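Local coordinates for protein Dye type peroxidase A (Streptomyces lividans 1326, PDB 6GZW) that probably uses a haem cofactor and peroxide to oxidise dyes and other substrates, as dye-decolourising peroxidases do, at residues A[35-38]-A[39-43]; A[130-134]-A[135-139]; A[167-170]-A[171-175]; A[193-197]-A[198-202]. All blocks are in the same frame, centred on the assembly; numbering follows the deposited sequence.

Contact 1: A[35-38]-A[39-43]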
ATOM      1  N   PHE A  35     -16.029  -0.917  12.713  1.00 12.73           N
ATOM      2  CA  PHE A  35     -16.509  -2.098  13.408  1.00 12.69           C
ATOM      3  C   PHE A  35     -17.975  -1.905  13.798  1.00 13.27           C
ATOM      4  O   PHE A  35     -18.361  -0.767  14.127  1.00 12.52           O
ATOM      5  CB  PHE A  35     -15.705  -2.338  14.691  1.00 12.64           C
ATOM      6  CG  PHE A  35     -14.265  -2.674  14.471  1.00 12.39           C
ATOM      7  CD1 PHE A  35     -13.321  -1.663  14.364  1.00 12.17           C
ATOM      8  CD2 PHE A  35     -13.813  -3.992  14.444  1.00 12.29           C
ATOM      9  CE1 PHE A  35     -11.974  -1.925  14.186  1.00 12.12           C
ATOM     10  CE2 PHE A  35     -12.444  -4.264  14.261  1.00 12.81           C
ATOM     11  CZ  PHE A  35     -11.529  -3.223  14.123  1.00 12.46           C
ATOM     12  N   ASP A  36     -18.759  -2.976  13.758  1.00 13.77           N
ATOM     13  CA  ASP A  36     -20.087  -3.004  14.381  1.00 14.14           C
ATOM     14  C   ASP A  36     -20.091  -3.865  15.617  1.00 14.55           C
ATOM     15  O   ASP A  36     -19.537  -4.969  15.637  1.00 15.19           O
ATOM     16  CB  ASP A  36     -21.156  -3.515  13.420  1.00 14.22           C
ATOM     17  CG  ASP A  36     -21.480  -2.511  12.327  1.00 14.13           C
ATOM     18  OD1 ASP A  36     -21.371  -1.300  12.570  1.00 14.17           O
ATOM     19  OD2 ASP A  36     -21.894  -2.948  11.234  1.00 15.02           O
ATOM     20  N   LEU A  37     -20.716  -3.371  16.667  1.00 14.47           N
ATOM     21  CA  LEU A  37     -20.844  -4.172  17.884  1.00 15.01           C
ATOM     22  C   LEU A  37     -21.620  -5.461  17.625  1.00 15.13           C
ATOM     23  O   LEU A  37     -22.598  -5.478  16.879  1.00 16.97           O
ATOM     24  CB  LEU A  37     -21.526  -3.341  18.982  1.00 15.06           C
ATOM     25  CG  LEU A  37     -20.694  -2.193  19.550  1.00 15.08           C
ATOM     26  CD1 LEU A  37     -21.590  -1.308  20.389  1.00 16.29           C
ATOM     27  CD2 LEU A  37     -19.552  -2.677  20.387  1.00 16.44           C
ATOM     28  N   ALA A  38     -21.126  -6.538  18.218  1.00 15.96           N
ATOM     29  CA  ALA A  38     -21.751  -7.829  18.115  1.00 17.65           C
ATOM     30  C   ALA A  38     -22.994  -7.891  19.008  1.00 18.47           C
ATOM     31  O   ALA A  38     -23.142  -7.117  19.954  1.00 17.36           O
ATOM     32  CB  ALA A  38     -20.756  -8.904  18.537  1.00 18.08           C
ATOM     33  N   ALA A  39     -23.853  -8.851  18.709  1.00 19.71           N
ATOM     34  CA  ALA A  39     -24.915  -9.233  19.629  1.00 21.39           C
ATOM     35  C   ALA A  39     -24.296  -9.570  20.995  1.00 20.49           C
ATOM     36  O   ALA A  39     -23.313 -10.313  21.094  1.00 24.54           O
ATOM     37  CB  ALA A  39     -25.688 -10.417  19.066  1.00 21.57           C
ATOM     38  N   GLY A  40     -24.840  -8.984  22.046  1.00 20.62           N
ATOM     39  CA  GLY A  40     -24.316  -9.205  23.391  1.00 20.06           C
ATOM     40  C   GLY A  40     -23.286  -8.186  23.834  1.00 19.61           C
ATOM     41  O   GLY A  40     -22.855  -8.222  24.982  1.00 19.60           O
ATOM     42  N   ALA A  41     -22.910  -7.257  22.947  1.00 18.99           N
ATOM     43  CA  ALA A  41     -21.993  -6.182  23.283  1.00 19.46           C
ATOM     44  C   ALA A  41     -22.805  -4.905  23.463  1.00 20.05           C
ATOM     45  O   ALA A  41     -23.376  -4.377  22.498  1.00 21.68           O
ATOM     46  CB  ALA A  41     -20.942  -5.998  22.185  1.00 20.02           C
ATOM     47  N   GLY A  42     -22.874  -4.448  24.700  1.00 19.64           N
ATOM     48  CA  GLY A  42     -23.477  -3.175  25.056  1.00 19.46           C
ATOM     49  C   GLY A  42     -22.439  -2.236  25.633  1.00 19.76           C
ATOM     50  O   GLY A  42     -21.261  -2.289  25.275  1.00 18.43           O
ATOM     51  N   ARG A  43     -22.866  -1.347  26.525  1.00 19.68           N
ATOM     52  CA  ARG A  43     -21.975  -0.292  27.021  1.00 21.29           C
ATOM     53  C   ARG A  43     -20.729  -0.837  27.695  1.00 19.90           C
ATOM     54  O   ARG A  43     -19.622  -0.382  27.435  1.00 18.59           O
ATOM     55  CB  ARG A  43     -22.708   0.626  28.010  1.00 22.73           C
ATOM     56  CG  ARG A  43     -21.858   1.806  28.481  1.00 24.51           C
ATOM     57  CD  ARG A  43     -22.613   2.733  29.413  1.00 27.42           C
ATOM     58  NE  ARG A  43     -22.962   2.087  30.684  1.00 29.64           N
TER
HETATM   59  O   HOH W   1     -24.721  -4.802  20.198  1.00 36.73           O

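Contact 2: A[130-134]-A[135-139]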
ATOM      1  N   ILE A 130      -5.641   4.147  11.353  1.00 10.62           N
ATOM      2  CA  ILE A 130      -4.269   3.776  11.609  1.00 11.29           C
ATOM      3  C   ILE A 130      -3.399   4.350  10.498  1.00 10.67           C
ATOM      4  O   ILE A 130      -3.733   4.202   9.323  1.00 10.96           O
ATOM      5  CB  ILE A 130      -4.136   2.250  11.646  1.00 11.75           C
ATOM      6  CG1 ILE A 130      -4.909   1.761  12.871  1.00 12.61           C
ATOM      7  CG2 ILE A 130      -2.662   1.822  11.702  1.00 11.79           C
ATOM      8  CD1 ILE A 130      -5.207   0.318  12.847  1.00 13.40           C
ATOM      9  N   GLY A 131      -2.301   4.993  10.872  1.00  9.48           N
ATOM     10  CA  GLY A 131      -1.301   5.466   9.935  1.00 10.11           C
ATOM     11  C   GLY A 131       0.116   5.389  10.446  1.00 10.32           C
ATOM     12  O   GLY A 131       0.350   5.456  11.655  1.00 10.64           O
ATOM     13  N   ALA A 132       1.053   5.170   9.527  1.00 10.22           N
ATOM     14  CA  ALA A 132       2.467   5.143   9.823  1.00  9.93           C
ATOM     15  C   ALA A 132       3.254   5.283   8.550  1.00 10.55           C
ATOM     16  O   ALA A 132       2.703   5.138   7.448  1.00 10.49           O
ATOM     17  CB  ALA A 132       2.848   3.829  10.540  1.00  9.85           C
ATOM     18  N   ASP A 133       4.541   5.520   8.687  1.00 10.43           N
ATOM     19  CA  ASP A 133       5.419   5.609   7.516  1.00 10.58           C
ATOM     20  C   ASP A 133       6.068   4.290   7.104  1.00 10.37           C
ATOM     21  O   ASP A 133       6.792   4.271   6.107  1.00 11.05           O
ATOM     22  CB  ASP A 133       6.474   6.677   7.788  1.00 10.94           C
ATOM     23  CG  ASP A 133       5.909   8.087   7.715  1.00 11.22           C
ATOM     24  OD1 ASP A 133       5.089   8.382   6.798  1.00 11.56           O
ATOM     25  OD2 ASP A 133       6.306   8.917   8.552  1.00 11.31           O
ATOM     26  N   ASP A 134       5.862   3.235   7.888  1.00  9.77           N
ATOM     27  CA  ASP A 134       6.275   1.877   7.521  1.00 10.00           C
ATOM     28  C   ASP A 134       5.056   0.970   7.414  1.00  9.79           C
ATOM     29  O   ASP A 134       4.188   0.948   8.295  1.00  9.52           O
ATOM     30  CB  ASP A 134       7.259   1.308   8.540  1.00 10.32           C
ATOM     31  CG  ASP A 134       7.724  -0.056   8.149  1.00 10.67           C
ATOM     32  OD1 ASP A 134       8.564  -0.093   7.245  1.00 11.20           O
ATOM     33  OD2 ASP A 134       7.241  -1.081   8.708  1.00 10.84           O
ATOM     34  N   ALA A 135       5.015   0.163   6.361  1.00  9.61           N
ATOM     35  CA  ALA A 135       3.845  -0.672   6.088  1.00  9.52           C
ATOM     36  C   ALA A 135       3.723  -1.849   7.062  1.00  9.28           C
ATOM     37  O   ALA A 135       2.620  -2.302   7.317  1.00  9.48           O
ATOM     38  CB  ALA A 135       3.834  -1.170   4.629  1.00 10.60           C
ATOM     39  N   LEU A 136       4.840  -2.388   7.541  1.00  9.42           N
ATOM     40  CA  LEU A 136       4.784  -3.473   8.526  1.00  9.67           C
ATOM     41  C   LEU A 136       4.290  -2.955   9.864  1.00  9.42           C
ATOM     42  O   LEU A 136       3.402  -3.568  10.484  1.00  9.84           O
ATOM     43  CB  LEU A 136       6.124  -4.208   8.681  1.00 10.23           C
ATOM     44  CG  LEU A 136       6.701  -4.840   7.405  1.00 10.54           C
ATOM     45  CD1 LEU A 136       7.895  -5.710   7.763  1.00 10.70           C
ATOM     46  CD2 LEU A 136       5.661  -5.611   6.609  1.00 11.15           C
ATOM     47  N   VAL A 137       4.805  -1.794  10.278  1.00  9.18           N
ATOM     48  CA  VAL A 137       4.285  -1.131  11.483  1.00  9.85           C
ATOM     49  C   VAL A 137       2.798  -0.892  11.344  1.00  9.52           C
ATOM     50  O   VAL A 137       2.014  -1.157  12.265  1.00  9.83           O
ATOM     51  CB  VAL A 137       5.033   0.202  11.780  1.00 10.25           C
ATOM     52  CG1 VAL A 137       4.362   0.972  12.900  1.00 10.44           C
ATOM     53  CG2 VAL A 137       6.498  -0.070  12.102  1.00 10.22           C
ATOM     54  N   ALA A 138       2.367  -0.360  10.195  1.00  9.40           N
ATOM     55  CA  ALA A 138       0.970  -0.101  10.031  1.00  9.75           C
ATOM     56  C   ALA A 138       0.103  -1.369  10.072  1.00  9.52           C
ATOM     57  O   ALA A 138      -0.940  -1.396  10.714  1.00 10.18           O
ATOM     58  CB  ALA A 138       0.729   0.646   8.721  1.00  9.95           C
ATOM     59  N   PHE A 139       0.522  -2.393   9.340  1.00  9.38           N
ATOM     60  CA  PHE A 139      -0.249  -3.639   9.292  1.00  9.33           C
ATOM     61  C   PHE A 139      -0.348  -4.286  10.681  1.00  9.04           C
ATOM     62  O   PHE A 139      -1.413  -4.708  11.134  1.00  9.62           O
ATOM     63  CB  PHE A 139       0.334  -4.649   8.332  1.00  9.39           C
ATOM     64  CG  PHE A 139      -0.495  -5.896   8.259  1.00  9.22           C
ATOM     65  CD1 PHE A 139      -1.649  -5.925   7.497  1.00  9.44           C
ATOM     66  CD2 PHE A 139      -0.204  -6.996   9.069  1.00  9.56           C
ATOM     67  CE1 PHE A 139      -2.498  -7.028   7.507  1.00  9.40           C
ATOM     68  CE2 PHE A 139      -1.045  -8.094   9.081  1.00  9.33           C
ATOM     69  CZ  PHE A 139      -2.172  -8.142   8.287  1.00  9.47           C
TER

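Contact 3: A[167-170]-A[171-175]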
ATOM      1  N   GLY A 167      11.346  11.488   2.521  1.00 12.33           N
ATOM      2  CA  GLY A 167      12.569  11.375   1.717  1.00 11.87           C
ATOM      3  C   GLY A 167      12.389  11.218   0.213  1.00 11.49           C
ATOM      4  O   GLY A 167      13.364  11.236  -0.522  1.00 11.09           O
ATOM      5  N   ALA A 168      11.143  11.051  -0.244  1.00 11.75           N
ATOM      6  CA  ALA A 168      10.876  10.936  -1.686  1.00 11.94           C
ATOM      7  C   ALA A 168      11.245  12.219  -2.451  1.00 12.35           C
ATOM      8  O   ALA A 168      11.700  12.140  -3.584  1.00 12.32           O
ATOM      9  CB  ALA A 168       9.432  10.574  -1.927  1.00 11.67           C
ATOM     10  N   THR A 169      11.020  13.373  -1.822  1.00 12.71           N
ATOM     11  CA  THR A 169      11.430  14.672  -2.392  1.00 13.89           C
ATOM     12  C   THR A 169      12.745  15.162  -1.765  1.00 15.39           C
ATOM     13  O   THR A 169      13.086  14.789  -0.633  1.00 15.57           O
ATOM     14  CB  THR A 169      10.333  15.723  -2.188  1.00 13.52           C
ATOM     15  OG1 THR A 169      10.081  15.894  -0.797  1.00 14.21           O
ATOM     16  CG2 THR A 169       9.055  15.283  -2.886  1.00 14.03           C
ATOM     17  N   ALA A 170      13.453  16.018  -2.502  1.00 18.19           N
ATOM     18  CA  ALA A 170      14.768  16.516  -2.061  1.00 19.63           C
ATOM     19  C   ALA A 170      14.667  17.421  -0.831  1.00 21.78           C
ATOM     20  O   ALA A 170      15.647  17.584  -0.097  1.00 23.08           O
ATOM     21  CB  ALA A 170      15.494  17.212  -3.206  1.00 20.99           C
ATOM     22  N   HIS A 171      13.497  18.022  -0.618  1.00 22.83           N
ATOM     23  CA  HIS A 171      13.135  18.691   0.652  1.00 23.68           C
ATOM     24  C   HIS A 171      11.611  18.589   0.864  1.00 23.20           C
ATOM     25  O   HIS A 171      10.897  18.340  -0.112  1.00 23.83           O
ATOM     26  CB  HIS A 171      13.549  20.173   0.596  1.00 25.26           C
ATOM     27  CG  HIS A 171      12.915  20.922  -0.537  1.00 25.97           C
ATOM     28  ND1 HIS A 171      13.447  20.937  -1.815  1.00 28.37           N
ATOM     29  CD2 HIS A 171      11.784  21.667  -0.589  1.00 27.44           C
ATOM     30  CE1 HIS A 171      12.673  21.666  -2.602  1.00 27.99           C
ATOM     31  NE2 HIS A 171      11.662  22.126  -1.880  1.00 27.39           N
ATOM     32  N   PRO A 172      11.116  18.788   2.110  1.00 23.11           N
ATOM     33  CA  PRO A 172       9.685  18.663   2.431  1.00 23.00           C
ATOM     34  C   PRO A 172       8.795  19.561   1.564  1.00 22.12           C
ATOM     35  O   PRO A 172       9.071  20.753   1.430  1.00 22.34           O
ATOM     36  CB  PRO A 172       9.619  19.081   3.901  1.00 23.59           C
ATOM     37  CG  PRO A 172      10.946  18.673   4.444  1.00 23.06           C
ATOM     38  CD  PRO A 172      11.908  18.988   3.342  1.00 24.06           C
ATOM     39  N   MET A 173       7.766  18.964   0.962  1.00 20.32           N
ATOM     40  CA  MET A 173       6.870  19.649   0.017  1.00 19.01           C
ATOM     41  C   MET A 173       5.437  19.207   0.266  1.00 17.77           C
ATOM     42  O   MET A 173       5.194  18.102   0.761  1.00 18.15           O
ATOM     43  CB  MET A 173       7.230  19.312  -1.439  1.00 21.15           C
ATOM     44  CG  MET A 173       8.488  19.997  -1.957  1.00 21.57           C
ATOM     45  SD  MET A 173       8.964  19.531  -3.619  1.00 24.53           S
ATOM     46  CE  MET A 173       7.904  20.645  -4.554  1.00 23.40           C
ATOM     47  N   THR A 174       4.481  20.045  -0.118  1.00 15.08           N
ATOM     48  CA  THR A 174       3.074  19.647  -0.076  1.00 14.11           C
ATOM     49  C   THR A 174       2.833  18.362  -0.891  1.00 13.75           C
ATOM     50  O   THR A 174       3.423  18.173  -1.930  1.00 14.76           O
ATOM     51  CB  THR A 174       2.177  20.781  -0.601  1.00 13.95           C
ATOM     52  OG1 THR A 174       2.482  21.987   0.126  1.00 13.84           O
ATOM     53  CG2 THR A 174       0.707  20.451  -0.441  1.00 13.51           C
ATOM     54  N   ALA A 175       1.939  17.527  -0.387  1.00 14.38           N
ATOM     55  CA  ALA A 175       1.581  16.250  -1.010  1.00 14.28           C
ATOM     56  C   ALA A 175       0.927  16.428  -2.385  1.00 13.59           C
ATOM     57  O   ALA A 175       0.467  17.503  -2.727  1.00 13.38           O
ATOM     58  CB  ALA A 175       0.632  15.508  -0.082  1.00 14.91           C
TER
HETATM   59  O   HOH W   2       7.633  16.039   0.434  1.00 16.73           O

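Contact 4: A[193-197]-A[198-202]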
ATOM      1  N   ALA A 193      -5.250  31.836  14.021  1.00 30.50           N
ATOM      2  CA  ALA A 193      -6.114  32.359  15.133  1.00 29.63           C
ATOM      3  C   ALA A 193      -7.467  31.667  15.357  1.00 29.03           C
ATOM      4  O   ALA A 193      -7.967  31.567  16.503  1.00 27.48           O
ATOM      5  CB  ALA A 193      -6.326  33.861  14.995  1.00 32.14           C
ATOM      6  N   ASP A 194      -8.038  31.170  14.263  1.00 23.74           N
ATOM      7  CA  ASP A 194      -9.357  30.557  14.293  1.00 22.04           C
ATOM      8  C   ASP A 194      -9.229  29.021  14.259  1.00 18.93           C
ATOM      9  O   ASP A 194     -10.241  28.333  14.170  1.00 18.12           O
ATOM     10  CB  ASP A 194     -10.219  31.076  13.127  1.00 22.31           C
ATOM     11  CG  ASP A 194      -9.470  31.131  11.808  1.00 27.14           C
ATOM     12  OD1 ASP A 194      -8.285  30.663  11.712  1.00 31.28           O
ATOM     13  OD2 ASP A 194     -10.056  31.687  10.849  1.00 28.15           O
ATOM     14  N   PHE A 195      -8.006  28.502  14.381  1.00 19.09           N
ATOM     15  CA  PHE A 195      -7.792  27.050  14.238  1.00 18.71           C
ATOM     16  C   PHE A 195      -8.575  26.208  15.247  1.00 19.32           C
ATOM     17  O   PHE A 195      -9.374  25.369  14.866  1.00 17.45           O
ATOM     18  CB  PHE A 195      -6.322  26.676  14.316  1.00 19.30           C
ATOM     19  CG  PHE A 195      -6.080  25.221  14.079  1.00 18.39           C
ATOM     20  CD1 PHE A 195      -6.080  24.718  12.791  1.00 18.38           C
ATOM     21  CD2 PHE A 195      -5.924  24.352  15.136  1.00 18.40           C
ATOM     22  CE1 PHE A 195      -5.867  23.378  12.548  1.00 19.07           C
ATOM     23  CE2 PHE A 195      -5.719  22.999  14.893  1.00 20.11           C
ATOM     24  CZ  PHE A 195      -5.695  22.514  13.601  1.00 19.04           C
ATOM     25  N   ASP A 196      -8.351  26.432  16.540  1.00 20.45           N
ATOM     26  CA  ASP A 196      -9.060  25.669  17.573  1.00 22.11           C
ATOM     27  C   ASP A 196     -10.570  25.761  17.437  1.00 20.34           C
ATOM     28  O   ASP A 196     -11.280  24.752  17.511  1.00 20.43           O
ATOM     29  CB  ASP A 196      -8.671  26.146  18.980  1.00 25.60           C
ATOM     30  CG  ASP A 196      -7.314  25.645  19.434  1.00 29.48           C
ATOM     31  OD1 ASP A 196      -6.420  25.347  18.600  1.00 33.20           O
ATOM     32  OD2 ASP A 196      -7.143  25.545  20.663  1.00 34.15           O
ATOM     33  N   ARG A 197     -11.086  26.974  17.233  1.00 17.79           N
ATOM     34  CA  ARG A 197     -12.511  27.131  17.024  1.00 19.83           C
ATOM     35  C   ARG A 197     -13.017  26.305  15.825  1.00 17.66           C
ATOM     36  O   ARG A 197     -14.114  25.728  15.888  1.00 17.44           O
ATOM     37  CB  ARG A 197     -12.931  28.615  16.853  1.00 20.85           C
ATOM     38  CG  ARG A 197     -14.440  28.772  16.642  1.00 24.26           C
ATOM     39  CD  ARG A 197     -14.982  30.192  16.722  1.00 25.89           C
ATOM     40  NE  ARG A 197     -14.421  31.088  15.710  1.00 29.05           N
ATOM     41  CZ  ARG A 197     -13.374  31.903  15.876  0.50 28.99           C
ATOM     42  NH1 ARG A 197     -12.690  31.965  17.019  0.50 29.27           N
ATOM     43  NH2 ARG A 197     -12.993  32.673  14.866  0.50 30.11           N
ATOM     44  N   ARG A 198     -12.238  26.268  14.743  1.00 17.57           N
ATOM     45  CA  ARG A 198     -12.701  25.600  13.513  1.00 16.82           C
ATOM     46  C   ARG A 198     -12.749  24.075  13.652  1.00 15.66           C
ATOM     47  O   ARG A 198     -13.651  23.439  13.116  1.00 15.62           O
ATOM     48  CB  ARG A 198     -11.815  25.965  12.339  1.00 16.41           C
ATOM     49  CG  ARG A 198     -12.057  27.347  11.769  1.00 16.93           C
ATOM     50  CD  ARG A 198     -10.907  27.780  10.900  1.00 17.15           C
ATOM     51  NE  ARG A 198     -11.346  28.780   9.926  1.00 17.86           N
ATOM     52  CZ  ARG A 198     -10.642  29.161   8.866  1.00 17.87           C
ATOM     53  NH1 ARG A 198      -9.429  28.700   8.631  1.00 17.81           N
ATOM     54  NH2 ARG A 198     -11.171  30.027   8.022  1.00 17.90           N
ATOM     55  N   ILE A 199     -11.796  23.530  14.395  1.00 16.14           N
ATOM     56  CA  ILE A 199     -11.469  22.116  14.333  1.00 16.55           C
ATOM     57  C   ILE A 199     -11.876  21.332  15.590  1.00 17.17           C
ATOM     58  O   ILE A 199     -12.244  20.175  15.462  1.00 17.06           O
ATOM     59  CB  ILE A 199      -9.966  21.965  14.034  1.00 15.38           C
ATOM     60  CG1 ILE A 199      -9.568  22.734  12.748  1.00 15.78           C
ATOM     61  CG2 ILE A 199      -9.547  20.492  13.915  1.00 14.90           C
ATOM     62  CD1 ILE A 199     -10.469  22.477  11.565  1.00 16.67           C
ATOM     63  N   PHE A 200     -11.850  21.943  16.781  1.00 17.61           N
ATOM     64  CA  PHE A 200     -12.085  21.183  18.021  1.00 18.60           C
ATOM     65  C   PHE A 200     -13.272  21.675  18.831  1.00 19.28           C
ATOM     66  O   PHE A 200     -13.543  22.889  18.910  1.00 19.62           O
ATOM     67  CB  PHE A 200     -10.847  21.223  18.908  1.00 17.74           C
ATOM     68  CG  PHE A 200      -9.657  20.501  18.332  1.00 17.46           C
ATOM     69  CD1 PHE A 200      -9.664  19.118  18.182  1.00 17.52           C
ATOM     70  CD2 PHE A 200      -8.496  21.194  17.992  1.00 18.18           C
ATOM     71  CE1 PHE A 200      -8.554  18.450  17.655  1.00 18.47           C
ATOM     72  CE2 PHE A 200      -7.396  20.539  17.465  1.00 17.69           C
ATOM     73  CZ  PHE A 200      -7.414  19.161  17.308  1.00 17.38           C
ATOM     74  N   VAL A 201     -13.967  20.718  19.438  1.00 20.18           N
ATOM     75  CA  VAL A 201     -15.025  20.999  20.391  1.00 20.37           C
ATOM     76  C   VAL A 201     -14.316  21.638  21.590  1.00 21.22           C
ATOM     77  O   VAL A 201     -13.246  21.176  21.981  1.00 22.58           O
ATOM     78  CB  VAL A 201     -15.770  19.702  20.811  1.00 20.07           C
ATOM     79  CG1 VAL A 201     -16.808  19.960  21.913  1.00 21.13           C
ATOM     80  CG2 VAL A 201     -16.500  19.076  19.634  1.00 19.69           C
ATOM     81  N   PRO A 202     -14.869  22.740  22.148  1.00 22.86           N
ATOM     82  CA  PRO A 202     -14.182  23.433  23.251  1.00 23.75           C
ATOM     83  C   PRO A 202     -14.062  22.618  24.561  1.00 27.46           C
ATOM     84  O   PRO A 202     -14.776  21.624  24.733  1.00 27.58           O
ATOM     85  CB  PRO A 202     -15.031  24.704  23.479  1.00 23.50           C
ATOM     86  CG  PRO A 202     -16.271  24.542  22.701  1.00 23.84           C
ATOM     87  CD  PRO A 202     -16.081  23.443  21.697  1.00 23.12           C
TER
HETATM   88  O   HOH W   3      -7.325  28.158  10.827  1.00 22.30           O
HETATM   89  O   HOH W   4     -14.982  25.067  18.355  1.00 17.94           O

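Contact 1: A[35-38]-A[39-43]
Leu37 and Ala38 meet Ala41 around a type II beta turn, Ala38 to Ala41, which leads from strand 29-37 toward helix 43-61 in the ferredoxin-like N-terminal half of the DyP-type peroxidase fold. The bond closing the turn is the first evidence: Ala41 N donates to Ala38 O at 3.0 Å with an N-H...O angle of 154°, arriving above the carbonyl plane and not on a lone pair. Gly40 is the second: at its phi of 93° a CB would be jammed against the carbonyl oxygen of Ala39.

Leu37 leans over the far end of the turn. Its CB passes 4.1 Å from Ala41 O. With CG anti to the carbonyl carbon (chi1 -70°), the branch lies along Ala41: CD1 is 4.1 Å from Ala41 O, and CD2 rests on Ala41 CB at 4.0 Å. Thr96 also touches this leucine. Beyond the turn, Gly42 is the N-cap residue of helix 43-61, its N bonded to Glu45 OE1.

A single water bridges the ends of the turn, donating to Ala38 O at 2.8 Å and to Ala41 O at 2.7 Å, which gives Ala38 O a second donor besides Ala41 N.

Contact 2: A[130-134]-A[135-139]
Asp134 caps the N-terminus of helix 135-149 two residues after the end of strand 126-132, and the hydrogen bonds between 130-134 and 135-139 all end on this residue. Its OD2 takes Val137 N at 3.0 Å with an N-H...O angle of 163°, using the anti lone pair, the one turned away from OD1. Leu136 N lies at the same 3.0 Å from Asp134 OD2, but at 121° that bond is weak. The carboxylate can sit here because CG is anti to the backbone N (chi1 -178°), folded back over the first turn. The other oxygen, OD1, accepts from Ser165 N of the second subunit. In the backbone, Asp134 O receives Ala138 N at 2.9 Å, the opening bond of the helical ladder.

Apolar contacts hold the helix against the strand it has just left: Ala132 CB meets Val137 CG1 at 4.0 Å and Ala138 CB at 4.2 Å. Two residues earlier on the strand, Ile130 CG2 packs on a backbone carbonyl oxygen, Ala138 O, at 3.8 Å, in van der Waals contact. Small residues suit this spot: the short strand and helix axes approach to 7.4 Å and run nearly antiparallel, a tight strand-to-helix reversal within the ferredoxin-like fold.

Before the cap, Asp133 turns away and its OD1 accepts from Ala28 N.

The chemistry implies a double duty for Asp134. One oxygen takes the N-H of Val137 and, weakly, that of Leu136; the other meets the neighbouring subunit, so helix start and dimer interface share one buried carboxylate, whose negative charge the helix end probably stabilises.

Contact 3: A[167-170]-A[171-175]
Two flat groups frame the meeting of Thr169 with His171: the imidazole of His171 and the carbonyl at its own C. Toward the ring comes Ala170 C, on a slant, 3.8 Å from His171 ND1. Over the carbonyl plane stands Thr169 OG1, 55° out of it and so not on a lone pair of His171 O. The bend belongs to the long irregular connection between strand 153-162 and helix 195-199, which joins the two ferredoxin-like halves of the DyP-type fold.

Thr169 OG1 donates to His171 O at 2.7 Å, a side-chain-to-backbone bond that spans two residues. OG1 reaches it from between the backbone N and the carbonyl carbon (chi1 60°). The same oxygen accepts from a water at 2.7 Å, and that water accepts from Met173 N at 3.0 Å. The hydroxyl thus links Thr169 to His171 directly and to Met173 through the water. With a valine in place of Thr169, His171 O would probably lose this donor and the water one of its protein partners, leaving the bend freer to shift.

Arg164 touches both Thr169 and Met173. Asp76 of the second subunit packs on the same pair, and Gly167 and Ala168 make backbone bonds to that subunit, which sets the bend at the dimer interface. The sulfur of Met173 is the part of its side chain nearest the threonine, SD lying 4.3 Å from Thr169 CB.

Contact 4: A[193-197]-A[198-202]
Asp194 and Arg198 face each other one helical turn apart, their carboxylate and guanidinium stacked with planes 17° apart. Asp194 OD2 lies over the centre of the guanidinium, 3.3 Å from Arg198 NE. Being well out of that plane, it receives no N-H, and the salt bridge is one of charges alone. Arg198, extended from CG to NE, crosses Asp194 at a slant, bringing its guanidinium flat against the carboxylate. A water completes the pair: it donates to Asp194 OD1 at 2.8 Å and accepts a weak bond from Arg198 NH1. Replacing Arg198 by a leucine would probably leave Asp194 without this nearby positive mate and the water without one of its partners.

The backbone acceptors are satisfied in sequence. Asp194 O takes Arg198 N at 2.9 Å, and Asp196 O takes Phe200 N at 3.0 Å with an N-H...O angle of 163°. Between them, Phe195 O accepts only weak bonds from within the contact, one being Ile199 N at 3.1 Å. Where the helix ends, a second water donates to both Arg197 O and Phe200 O, supplying donors as the ladder runs out.

On the buried side, Ile199 CG1 makes a CH-pi contact over one face of the Phe195 ring, 4.0 Å from its centroid, and Phe195 CE2 meets Phe200 CE2 at 3.9 Å.

This short helix 195-199 lies against the C-terminal half of the sheet: Phe195 and Ile199 pack on Val300 of strand 300-310, while Ile199 O accepts from Ser219 OG and Phe200 touches Ser219, at the start of strand 219-228.

Overall arrangement
Contacts 1 and 2 serve neighbouring strands of one sheet, 29-37 and 126-132, at the ends where each gives way to a helix; yet contact 1 is a surface turn closed by backbone and water, whereas contact 2 is wholly buried and relies on a carboxylate cap. Contact 3, also largely at the surface, lies about 19 Å from contact 2 between centres, and both reach the second subunit: Asp134 of contact 2 packs on Ala168 of the partner's copy of contact 3. Contact 4, partly buried, belongs to the C-terminal half, with its Arg198 side chain about 7 Å from the haem. Within its own segments it alone combines a charge pair with aromatic packing.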